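Local atomic coordinates of ATP-dependent DNA helicase (Mycobacterium smegmatis, PDB entry 5V9X), a protein that couples ATP hydrolysis to 3'-to-5' tracking along single-stranded DNA and probably unwinds RNA:DNA hybrids. Residues A[353-358]-A[362-367]; A[301-306]-A[378-383]; A[113-118]-A[370-375]. One frame throughout, in Å; residues are numbered along the deposited sequence.

Contact 1: residues A[353-358]-A[362-367]; sequences RAHHGS and EQRAQV. With nucleotides of chain B.
In the beta-alpha-beta unit formed by strand 352-355, helix 361-372 and strand 378-381, the tight turn after the first strand binds the DNA backbone, and His355 and Arg364 lie against each other at its base. The two side chains cross at roughly a right angle. Arg364 CG sits over the face of the His355 ring, 3.9 Å from its centroid, as a CH-pi contact. Further along, the arginine chain bends (chi3 66°) and brings its guanidinium round, so that His355 CE1 lies above the centre of that flat group, 3.5 Å from Arg364 CZ. The two planes stay 37° apart, so this is no parallel stack. From the edge of the guanidinium, Arg364 NH1 gives a weak hydrogen bond of 2.8 Å to His356 O. An arginine suits this place because its long chain can pack on a ring while its cationic end reaches a carbonyl in the turn and lies against a DNA phosphate. The ring nitrogens of His355 are bound by Glu368 and Ser384, which fixes its rotation, and His356 NE2 meets Glu304.

Gly357 N donates to OP1 of DT8 of chain B at 2.6 Å, and the lack of a side chain leaves room for OP2 of the same phosphate. Ser358 N turns back to His356 ND1, at 3.1 Å, and closes the turn.

At the other end Val367 points at the strand, packing between Arg353 and the His355 ring. Its CG2 lies over a face of the Arg353 guanidinium, 3.7 Å from Arg353 NH1, and its CG1 is 4.0 Å from His355 CD2. Asp370 takes the charge of Arg353 in a salt bridge. A backbone amide in the loop just past an edge strand, offered to a DNA phosphate, is in keeping with the second RecA-like domain of a superfamily 2 helicase.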
loop_
_atom_site.group_PDB
_atom_site.type_symbol
_atom_site.label_atom_id
_atom_site.label_comp_id
_atom_site.label_asym_id
_atom_site.label_seq_id
_atom_site.Cartn_x
_atom_site.Cartn_y
_atom_site.Cartn_z
ATOM N N ARG A 353 -11.012 1.653 -21.192
ATOM C CA ARG A 353 -10.394 2.950 -20.963
ATOM C C ARG A 353 -9.576 2.889 -19.680
ATOM O O ARG A 353 -9.860 2.092 -18.779
ATOM C CB ARG A 353 -11.432 4.075 -20.892
ATOM C CG ARG A 353 -11.810 4.647 -22.250
ATOM C CD ARG A 353 -12.534 5.968 -22.107
ATOM N NE ARG A 353 -13.915 5.793 -21.670
ATOM C CZ ARG A 353 -14.636 6.744 -21.085
ATOM N NH1 ARG A 353 -14.099 7.935 -20.855
ATOM N NH2 ARG A 353 -15.888 6.502 -20.721
ATOM N N ALA A 354 -8.560 3.742 -19.605
ATOM C CA ALA A 354 -7.612 3.721 -18.502
ATOM C C ALA A 354 -8.074 4.605 -17.349
ATOM O O ALA A 354 -8.756 5.615 -17.542
ATOM C CB ALA A 354 -6.231 4.176 -18.977
ATOM N N HIS A 355 -7.689 4.207 -16.137
ATOM C CA HIS A 355 -7.881 5.023 -14.942
ATOM C C HIS A 355 -6.668 4.842 -14.046
ATOM O O HIS A 355 -6.402 3.730 -13.582
ATOM C CB HIS A 355 -9.161 4.640 -14.190
ATOM C CG HIS A 355 -9.583 5.649 -13.168
ATOM N ND1 HIS A 355 -9.038 5.705 -11.903
ATOM C CD2 HIS A 355 -10.495 6.649 -13.226
ATOM C CE1 HIS A 355 -9.598 6.692 -11.226
ATOM N NE2 HIS A 355 -10.486 7.281 -12.007
ATOM N N HIS A 356 -5.930 5.924 -13.814
ATOM C CA HIS A 356 -4.799 5.916 -12.891
ATOM C C HIS A 356 -4.418 7.363 -12.594
ATOM O O HIS A 356 -5.017 8.306 -13.122
ATOM C CB HIS A 356 -3.616 5.116 -13.445
ATOM C CG HIS A 356 -3.151 5.567 -14.795
ATOM N ND1 HIS A 356 -2.320 6.651 -14.973
ATOM C CD2 HIS A 356 -3.390 5.067 -16.030
ATOM C CE1 HIS A 356 -2.070 6.804 -16.262
ATOM N NE2 HIS A 356 -2.707 5.855 -16.925
ATOM N N GLY A 357 -3.401 7.526 -11.744
ATOM C CA GLY A 357 -3.053 8.846 -11.244
ATOM C C GLY A 357 -2.624 9.826 -12.319
ATOM O O GLY A 357 -2.841 11.033 -12.181
ATOM N N SER A 358 -2.010 9.335 -13.394
ATOM C CA SER A 358 -1.530 10.223 -14.447
ATOM C C SER A 358 -2.606 10.581 -15.466
ATOM O O SER A 358 -2.359 11.429 -16.330
ATOM C CB SER A 358 -0.329 9.595 -15.156
ATOM O OG SER A 358 0.790 9.537 -14.287
ATOM N N GLU A 362 -10.457 15.225 -15.722
ATOM C CA GLU A 362 -11.600 15.230 -16.629
ATOM C C GLU A 362 -11.838 13.845 -17.219
ATOM O O GLU A 362 -12.969 13.344 -17.215
ATOM C CB GLU A 362 -11.389 16.260 -17.740
ATOM C CG GLU A 362 -11.291 17.703 -17.258
ATOM C CD GLU A 362 -9.900 18.075 -16.776
ATOM O OE1 GLU A 362 -8.971 17.253 -16.932
ATOM O OE2 GLU A 362 -9.733 19.193 -16.243
ATOM N N GLN A 363 -10.781 13.209 -17.731
ATOM C CA GLN A 363 -10.921 11.855 -18.257
ATOM C C GLN A 363 -11.232 10.862 -17.145
ATOM O O GLN A 363 -12.021 9.930 -17.342
ATOM C CB GLN A 363 -9.653 11.451 -19.007
ATOM C CG GLN A 363 -9.316 12.350 -20.187
ATOM C CD GLN A 363 -7.904 12.136 -20.699
ATOM O OE1 GLN A 363 -7.364 11.032 -20.626
ATOM N NE2 GLN A 363 -7.295 13.199 -21.214
ATOM N N ARG A 364 -10.622 11.043 -15.967
ATOM C CA ARG A 364 -10.946 10.193 -14.823
ATOM C C ARG A 364 -12.420 10.307 -14.451
ATOM O O ARG A 364 -13.071 9.299 -14.152
ATOM C CB ARG A 364 -10.068 10.559 -13.624
ATOM C CG ARG A 364 -8.688 9.914 -13.622
ATOM C CD ARG A 364 -7.755 10.592 -12.621
ATOM N NE ARG A 364 -8.171 10.399 -11.235
ATOM C CZ ARG A 364 -7.622 9.514 -10.406
ATOM N NH1 ARG A 364 -6.631 8.737 -10.822
ATOM N NH2 ARG A 364 -8.061 9.407 -9.158
ATOM N N ALA A 365 -12.962 11.527 -14.468
ATOM C CA ALA A 365 -14.360 11.722 -14.090
ATOM C C ALA A 365 -15.301 11.022 -15.060
ATOM O O ALA A 365 -16.299 10.422 -14.643
ATOM C CB ALA A 365 -14.680 13.215 -14.013
ATOM N N GLN A 366 -15.001 11.084 -16.361
ATOM C CA GLN A 366 -15.857 10.423 -17.341
ATOM C C GLN A 366 -15.759 8.906 -17.244
ATOM O O GLN A 366 -16.741 8.205 -17.516
ATOM C CB GLN A 366 -15.501 10.887 -18.755
ATOM C CG GLN A 366 -15.706 12.376 -18.997
ATOM C CD GLN A 366 -17.163 12.801 -18.899
ATOM O OE1 GLN A 366 -18.074 11.971 -18.950
ATOM N NE2 GLN A 366 -17.387 14.104 -18.760
ATOM N N VAL A 367 -14.592 8.384 -16.862
ATOM C CA VAL A 367 -14.440 6.940 -16.708
ATOM C C VAL A 367 -15.254 6.441 -15.521
ATOM O O VAL A 367 -15.920 5.402 -15.599
ATOM C CB VAL A 367 -12.950 6.574 -16.578
ATOM C CG1 VAL A 367 -12.788 5.131 -16.134
ATOM C CG2 VAL A 367 -12.235 6.802 -17.901
ATOM P P DT B 8 -1.730 5.749 -9.049
ATOM O OP1 DT B 8 -2.920 5.738 -9.925
ATOM O OP2 DT B 8 -0.561 6.577 -9.418
ATOM O "O5'" DT B 8 -2.178 6.157 -7.570
ATOM C "C5'" DT B 8 -3.083 5.328 -6.847
ATOM C "C4'" DT B 8 -3.032 5.640 -5.362
ATOM O "O4'" DT B 8 -1.797 5.163 -4.801
ATOM C "C3'" DT B 8 -3.070 7.122 -5.020
ATOM O "O3'" DT B 8 -4.405 7.505 -4.744
ATOM C "C2'" DT B 8 -2.175 7.245 -3.768
ATOM C "C1'" DT B 8 -1.572 5.846 -3.598
ATOM N N1 DT B 8 -0.106 5.850 -3.324
ATOM C C2 DT B 8 0.350 5.409 -2.104
ATOM O O2 DT B 8 -0.387 5.009 -1.222
ATOM N N3 DT B 8 1.710 5.451 -1.953
ATOM C C4 DT B 8 2.641 5.883 -2.881
ATOM O O4 DT B 8 3.847 5.883 -2.650
ATOM C C5 DT B 8 2.095 6.333 -4.140
ATOM C C7 DT B 8 3.006 6.822 -5.224
ATOM C C6 DT B 8 0.764 6.295 -4.298
#

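Contact 2: residues A[301-306]-A[378-383]; sequences RLAERL and AVVATS. With nucleotides of chain B.
This is a small, buried, mainly apolar helix-on-sheet contact: Ala303 of helix 300-318 lies against Val380 of strand 378-381, a strand inside the parallel sheet of the C-terminal helicase domain. Ala303 CB points at the strand and approaches Val380 CG1 to 3.9 Å. Val380 CG1 is also 3.7 Å from Ala303 O, so it packs against the helix backbone as well as against a side chain. Val380 holds CG1 anti to its backbone N (chi1 -173°), which turns that branch to the helix. One turn along, Leu306 CB also meets Val380 CG1, at 4.1 Å. Alanine suits the helix because its small side chain lets the backbone come close, with CA atoms of Ala303 and Val380 only 5.6 Å apart; a beta-branched valine suits a strand and sets one methyl against both helix residues. Thr307 and Leu310 extend this surface along the same helix.

Where the strand ends, Thr382 takes part in both the packing and the DNA binding. Its CG2 lies 4.5 Å from Ala303 CB, the loose outer margin of the apolar patch, while OG1 donates a hydrogen bond of 2.8 Å to OP1 of DT8 of chain B. The first torsion (chi1 59°) places OG1 between backbone N and carbonyl carbon, facing the phosphate. Beyond it, Ser383 OG packs near the sugars, 3.6 Å from C1' of DC7 of chain B. On the outer side of the helix, Arg305 forms a salt bridge with another DNA phosphate. A threonine hydroxyl gripping the DNA backbone just past a core strand is consistent with motif V of superfamily 2 helicases.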
loop_
_atom_site.group_PDB
_atom_site.type_symbol
_atom_site.label_atom_id
_atom_site.label_comp_id
_atom_site.label_asym_id
_atom_site.label_seq_id
_atom_site.Cartn_x
_atom_site.Cartn_y
_atom_site.Cartn_z
ATOM N N ARG A 301 2.008 2.319 -16.664
ATOM C CA ARG A 301 2.396 2.028 -18.042
ATOM C C ARG A 301 1.712 0.767 -18.556
ATOM O O ARG A 301 1.277 0.718 -19.712
ATOM C CB ARG A 301 3.916 1.901 -18.151
ATOM C CG ARG A 301 4.637 3.231 -18.337
ATOM C CD ARG A 301 6.139 3.044 -18.499
ATOM N NE ARG A 301 6.769 2.555 -17.275
ATOM C CZ ARG A 301 8.057 2.244 -17.166
ATOM N NH1 ARG A 301 8.865 2.368 -18.211
ATOM N NH2 ARG A 301 8.539 1.806 -16.010
ATOM N N LEU A 302 1.601 -0.263 -17.714
ATOM C CA LEU A 302 0.916 -1.480 -18.140
ATOM C C LEU A 302 -0.570 -1.228 -18.359
ATOM O O LEU A 302 -1.178 -1.818 -19.258
ATOM C CB LEU A 302 1.126 -2.594 -17.119
ATOM C CG LEU A 302 0.595 -3.972 -17.529
ATOM C CD1 LEU A 302 1.363 -4.512 -18.726
ATOM C CD2 LEU A 302 0.654 -4.950 -16.366
ATOM N N ALA A 303 -1.172 -0.356 -17.544
ATOM C CA ALA A 303 -2.584 -0.025 -17.717
ATOM C C ALA A 303 -2.826 0.679 -19.050
ATOM O O ALA A 303 -3.776 0.357 -19.773
ATOM C CB ALA A 303 -3.064 0.839 -16.551
ATOM N N GLU A 304 -1.976 1.654 -19.387
ATOM C CA GLU A 304 -2.055 2.284 -20.702
ATOM C C GLU A 304 -1.831 1.262 -21.810
ATOM O O GLU A 304 -2.526 1.281 -22.833
ATOM C CB GLU A 304 -1.031 3.414 -20.813
ATOM C CG GLU A 304 -1.247 4.578 -19.859
ATOM C CD GLU A 304 -2.432 5.444 -20.241
ATOM O OE1 GLU A 304 -3.012 6.085 -19.340
ATOM O OE2 GLU A 304 -2.784 5.484 -21.441
ATOM N N ARG A 305 -0.865 0.362 -21.619
ATOM C CA ARG A 305 -0.569 -0.653 -22.625
ATOM C C ARG A 305 -1.765 -1.566 -22.863
ATOM O O ARG A 305 -2.212 -1.738 -24.002
ATOM C CB ARG A 305 0.641 -1.477 -22.192
ATOM C CG ARG A 305 1.965 -1.038 -22.775
ATOM C CD ARG A 305 2.974 -2.153 -22.594
ATOM N NE ARG A 305 2.459 -3.406 -23.138
ATOM C CZ ARG A 305 2.912 -4.612 -22.808
ATOM N NH1 ARG A 305 3.892 -4.736 -21.923
ATOM N NH2 ARG A 305 2.379 -5.694 -23.358
ATOM N N LEU A 306 -2.287 -2.172 -21.793
ATOM C CA LEU A 306 -3.397 -3.108 -21.938
ATOM C C LEU A 306 -4.619 -2.434 -22.544
ATOM O O LEU A 306 -5.296 -3.018 -23.398
ATOM C CB LEU A 306 -3.743 -3.726 -20.585
ATOM C CG LEU A 306 -2.841 -4.875 -20.138
ATOM C CD1 LEU A 306 -3.142 -5.264 -18.701
ATOM C CD2 LEU A 306 -3.015 -6.068 -21.066
ATOM N N ALA A 378 -15.351 -2.017 -19.744
ATOM C CA ALA A 378 -14.086 -2.395 -19.133
ATOM C C ALA A 378 -13.304 -1.139 -18.784
ATOM O O ALA A 378 -13.300 -0.167 -19.545
ATOM C CB ALA A 378 -13.260 -3.292 -20.059
ATOM N N VAL A 379 -12.651 -1.166 -17.625
ATOM C CA VAL A 379 -11.710 -0.132 -17.219
ATOM C C VAL A 379 -10.442 -0.820 -16.736
ATOM O O VAL A 379 -10.507 -1.771 -15.951
ATOM C CB VAL A 379 -12.292 0.789 -16.127
ATOM C CG1 VAL A 379 -12.942 -0.025 -15.019
ATOM C CG2 VAL A 379 -11.208 1.702 -15.562
ATOM N N VAL A 380 -9.296 -0.358 -17.225
ATOM C CA VAL A 380 -7.997 -0.884 -16.825
ATOM C C VAL A 380 -7.405 0.097 -15.823
ATOM O O VAL A 380 -6.961 1.188 -16.196
ATOM C CB VAL A 380 -7.070 -1.087 -18.030
ATOM C CG1 VAL A 380 -5.796 -1.799 -17.603
ATOM C CG2 VAL A 380 -7.785 -1.865 -19.125
ATOM N N ALA A 381 -7.387 -0.284 -14.551
ATOM C CA ALA A 381 -7.045 0.635 -13.478
ATOM C C ALA A 381 -5.851 0.138 -12.672
ATOM O O ALA A 381 -5.511 -1.049 -12.680
ATOM C CB ALA A 381 -8.238 0.852 -12.538
ATOM N N THR A 382 -5.218 1.076 -11.975
ATOM C CA THR A 382 -4.234 0.764 -10.950
ATOM C C THR A 382 -4.964 0.632 -9.611
ATOM O O THR A 382 -6.178 0.413 -9.574
ATOM C CB THR A 382 -3.145 1.839 -10.919
ATOM O OG1 THR A 382 -3.739 3.115 -10.647
ATOM C CG2 THR A 382 -2.406 1.893 -12.248
ATOM N N SER A 383 -4.242 0.782 -8.498
ATOM C CA SER A 383 -4.882 0.789 -7.186
ATOM C C SER A 383 -5.764 2.012 -6.966
ATOM O O SER A 383 -6.354 2.140 -5.887
ATOM C CB SER A 383 -3.823 0.708 -6.087
ATOM O OG SER A 383 -2.892 1.772 -6.195
ATOM P P DC B 7 3.605 2.751 -10.792
ATOM O OP1 DC B 7 3.376 2.759 -12.252
ATOM O OP2 DC B 7 4.710 3.547 -10.215
ATOM O "O5'" DC B 7 2.253 3.180 -10.084
ATOM C "C5'" DC B 7 1.200 2.237 -9.991
ATOM C "C4'" DC B 7 0.387 2.473 -8.740
ATOM O "O4'" DC B 7 1.122 2.022 -7.591
ATOM C "C3'" DC B 7 0.072 3.937 -8.463
ATOM O "O3'" DC B 7 -1.244 4.227 -8.892
ATOM C "C2'" DC B 7 0.216 4.079 -6.937
ATOM C "C1'" DC B 7 0.604 2.679 -6.468
ATOM N N1 DC B 7 1.635 2.689 -5.400
ATOM C C2 DC B 7 1.282 2.330 -4.096
ATOM O O2 DC B 7 0.113 1.997 -3.861
ATOM N N3 DC B 7 2.232 2.352 -3.128
ATOM C C4 DC B 7 3.479 2.719 -3.428
ATOM N N4 DC B 7 4.382 2.726 -2.442
ATOM C C5 DC B 7 3.855 3.094 -4.751
ATOM C C6 DC B 7 2.912 3.066 -5.696
ATOM P P DT B 8 -1.730 5.749 -9.049
ATOM O OP1 DT B 8 -2.920 5.738 -9.925
ATOM O OP2 DT B 8 -0.561 6.577 -9.418
ATOM O "O5'" DT B 8 -2.178 6.157 -7.570
ATOM C "C5'" DT B 8 -3.083 5.328 -6.847
ATOM C "C4'" DT B 8 -3.032 5.640 -5.362
ATOM O "O4'" DT B 8 -1.797 5.163 -4.801
ATOM C "C3'" DT B 8 -3.070 7.122 -5.020
ATOM O "O3'" DT B 8 -4.405 7.505 -4.744
ATOM C "C2'" DT B 8 -2.175 7.245 -3.768
ATOM C "C1'" DT B 8 -1.572 5.846 -3.598
ATOM N N1 DT B 8 -0.106 5.850 -3.324
ATOM C C2 DT B 8 0.350 5.409 -2.104
ATOM O O2 DT B 8 -0.387 5.009 -1.222
ATOM N N3 DT B 8 1.710 5.451 -1.953
ATOM C C4 DT B 8 2.641 5.883 -2.881
ATOM O O4 DT B 8 3.847 5.883 -2.650
ATOM C C5 DT B 8 2.095 6.333 -4.140
ATOM C C7 DT B 8 3.006 6.822 -5.224
ATOM C C6 DT B 8 0.764 6.295 -4.298
#

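Contact 3: residues A[113-118]-A[370-375]; sequences VERNLR and DLKSGR
Arg115, the first residue of 113-118 to reach Lys372, projects straight out from helix 107-116. Its side chain is extended from CG to NE, starting with CG anti to the backbone N (chi1 180°), and so spans the gap between the helices, where the CA atoms of Arg115 and Lys372 are 10.0 Å apart. There the guanidinium lies flat over Lys372: CG of the lysine sits 3.6 Å from Arg115 CZ, over the centre of one face, and Lys372 CB is 3.7 Å from Arg115 NH1. The two side chains run antiparallel alongside each other, so the aliphatic part of the lysine meets the planar cation while the charges stay apart, Lys372 NZ lying 5.7 Å from Arg115 NE. Nearby acids probably ease the remaining repulsion; Asp369 makes a long, weak ion pair with Arg115.

Asn116, next in sequence, receives the far end of that lysine. Lys372 NZ donates to Asn116 OD1 at 2.7 Å, arriving in the carbonyl plane on a lone pair, with a C=O...donor angle of 134°. A lysine is apt here because its ammonium has three hydrogens to give: besides Asn116 it meets Asp112 in a salt bridge and the backbone O of Asp390. The amide of Asn116 in turn suits its place by offering an acceptor to the lysine and, through ND2, a weak hydrogen bond to Asp390 OD2. Its side chain lies about 5 Å, nearest atoms, from the bound ATP analogue, so this surface contact borders the nucleotide cleft.

Behind these two residues, Val113 and Leu117 turn to Phe80 of helix 75-88, and Glu114 lies against strands 140-143 and 162-165. Helix 107-116 thus rests on the N-terminal RecA-like sheet and faces the end of helix 361-372 from the C-terminal one.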
loop_
_atom_site.group_PDB
_atom_site.type_symbol
_atom_site.label_atom_id
_atom_site.label_comp_id
_atom_site.label_asym_id
_atom_site.label_seq_id
_atom_site.Cartn_x
_atom_site.Cartn_y
_atom_site.Cartn_z
ATOM N N VAL A 113 -18.250 8.233 -2.764
ATOM C CA VAL A 113 -19.023 8.399 -1.538
ATOM C C VAL A 113 -19.953 9.599 -1.655
ATOM O O VAL A 113 -21.107 9.552 -1.209
ATOM C CB VAL A 113 -18.088 8.521 -0.321
ATOM C CG1 VAL A 113 -18.881 8.865 0.925
ATOM C CG2 VAL A 113 -17.324 7.231 -0.108
ATOM N N GLU A 114 -19.472 10.693 -2.256
ATOM C CA GLU A 114 -20.319 11.871 -2.417
ATOM C C GLU A 114 -21.551 11.551 -3.247
ATOM O O GLU A 114 -22.665 11.971 -2.911
ATOM C CB GLU A 114 -19.537 13.015 -3.062
ATOM C CG GLU A 114 -20.405 14.235 -3.340
ATOM C CD GLU A 114 -19.685 15.331 -4.097
ATOM O OE1 GLU A 114 -18.768 15.016 -4.883
ATOM O OE2 GLU A 114 -20.043 16.514 -3.904
ATOM N N ARG A 115 -21.370 10.801 -4.334
ATOM C CA ARG A 115 -22.499 10.449 -5.186
ATOM C C ARG A 115 -23.456 9.501 -4.472
ATOM O O ARG A 115 -24.678 9.638 -4.595
ATOM C CB ARG A 115 -21.991 9.828 -6.485
ATOM C CG ARG A 115 -23.085 9.418 -7.442
ATOM C CD ARG A 115 -22.529 9.149 -8.822
ATOM N NE ARG A 115 -23.597 8.876 -9.777
ATOM C CZ ARG A 115 -23.418 8.744 -11.087
ATOM N NH1 ARG A 115 -22.205 8.859 -11.612
ATOM N NH2 ARG A 115 -24.457 8.497 -11.871
ATOM N N ASN A 116 -22.920 8.542 -3.715
ATOM C CA ASN A 116 -23.756 7.551 -3.047
ATOM C C ASN A 116 -24.470 8.099 -1.819
ATOM O O ASN A 116 -25.452 7.496 -1.373
ATOM C CB ASN A 116 -22.921 6.334 -2.653
ATOM C CG ASN A 116 -22.779 5.339 -3.787
ATOM O OD1 ASN A 116 -21.960 5.517 -4.687
ATOM N ND2 ASN A 116 -23.585 4.281 -3.750
ATOM N N LEU A 117 -24.005 9.214 -1.254
ATOM C CA LEU A 117 -24.739 9.830 -0.155
ATOM C C LEU A 117 -26.010 10.520 -0.623
ATOM O O LEU A 117 -26.821 10.930 0.215
ATOM C CB LEU A 117 -23.853 10.832 0.586
ATOM C CG LEU A 117 -22.771 10.258 1.498
ATOM C CD1 LEU A 117 -21.910 11.377 2.051
ATOM C CD2 LEU A 117 -23.387 9.442 2.625
ATOM N N ARG A 118 -26.202 10.662 -1.937
ATOM C CA ARG A 118 -27.425 11.278 -2.433
ATOM C C ARG A 118 -28.636 10.383 -2.198
ATOM O O ARG A 118 -29.739 10.889 -1.972
ATOM C CB ARG A 118 -27.273 11.610 -3.917
ATOM C CG ARG A 118 -26.176 12.623 -4.203
ATOM C CD ARG A 118 -26.216 13.094 -5.647
ATOM N NE ARG A 118 -25.748 14.473 -5.785
ATOM C CZ ARG A 118 -24.504 14.816 -6.108
ATOM N NH1 ARG A 118 -23.589 13.880 -6.334
ATOM N NH2 ARG A 118 -24.176 16.096 -6.208
ATOM N N ASP A 370 -19.146 6.808 -16.544
ATOM C CA ASP A 370 -19.579 5.778 -17.483
ATOM C C ASP A 370 -19.482 4.378 -16.889
ATOM O O ASP A 370 -20.193 3.475 -17.343
ATOM C CB ASP A 370 -18.765 5.865 -18.774
ATOM C CG ASP A 370 -19.084 7.108 -19.577
ATOM O OD1 ASP A 370 -20.137 7.728 -19.316
ATOM O OD2 ASP A 370 -18.287 7.465 -20.470
ATOM N N LEU A 371 -18.618 4.178 -15.891
ATOM C CA LEU A 371 -18.587 2.910 -15.173
ATOM C C LEU A 371 -19.750 2.803 -14.196
ATOM O O LEU A 371 -20.352 1.732 -14.055
ATOM C CB LEU A 371 -17.258 2.756 -14.433
ATOM C CG LEU A 371 -17.008 1.449 -13.679
ATOM C CD1 LEU A 371 -16.985 0.273 -14.641
ATOM C CD2 LEU A 371 -15.708 1.531 -12.899
ATOM N N LYS A 372 -20.071 3.906 -13.514
ATOM C CA LYS A 372 -21.195 3.920 -12.585
ATOM C C LYS A 372 -22.501 3.553 -13.278
ATOM O O LYS A 372 -23.368 2.911 -12.672
ATOM C CB LYS A 372 -21.305 5.300 -11.930
ATOM C CG LYS A 372 -22.187 5.355 -10.691
ATOM C CD LYS A 372 -21.543 4.622 -9.527
ATOM C CE LYS A 372 -22.230 4.937 -8.211
ATOM N NZ LYS A 372 -21.500 4.339 -7.057
ATOM N N SER A 373 -22.657 3.934 -14.546
ATOM C CA SER A 373 -23.879 3.681 -15.296
ATOM C C SER A 373 -23.806 2.424 -16.155
ATOM O O SER A 373 -24.795 2.081 -16.811
ATOM C CB SER A 373 -24.208 4.888 -16.181
ATOM O OG SER A 373 -23.180 5.114 -17.130
ATOM N N GLY A 374 -22.671 1.731 -16.170
ATOM C CA GLY A 374 -22.521 0.554 -16.997
ATOM C C GLY A 374 -22.281 0.825 -18.464
ATOM O O GLY A 374 -22.113 -0.132 -19.230
ATOM N N ARG A 375 -22.265 2.096 -18.883
ATOM C CA ARG A 375 -21.962 2.423 -20.274
ATOM C C ARG A 375 -20.595 1.887 -20.683
ATOM O O ARG A 375 -20.402 1.460 -21.827
ATOM C CB ARG A 375 -22.013 3.937 -20.482
ATOM C CG ARG A 375 -23.388 4.558 -20.334
ATOM C CD ARG A 375 -24.129 4.580 -21.657
ATOM N NE ARG A 375 -25.429 5.235 -21.539
ATOM C CZ ARG A 375 -26.347 5.248 -22.499
ATOM N NH1 ARG A 375 -26.110 4.643 -23.656
ATOM N NH2 ARG A 375 -27.505 5.865 -22.302
#

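How the contacts relate
From the N terminus, the chain first meets 113-118 in the N-terminal RecA-like domain, whose partner, 370-375, comes only in the next domain; contact 3 therefore closes the longest loop and joins the two domains. Helix segment 301-306 opens contact 2, which 378-383 closes after contact 3 is complete, so the loops of contacts 2 and 3 cross. Contact 1, between 353-358 and 362-367, is a local turn nested inside both. Helix 361-372 serves contacts 1 and 3, and neighbouring strands 352-355 and 378-381 unite contacts 1 and 2. The salt bridge from Arg353 to Asp370 further joins contact 1 to contact 3.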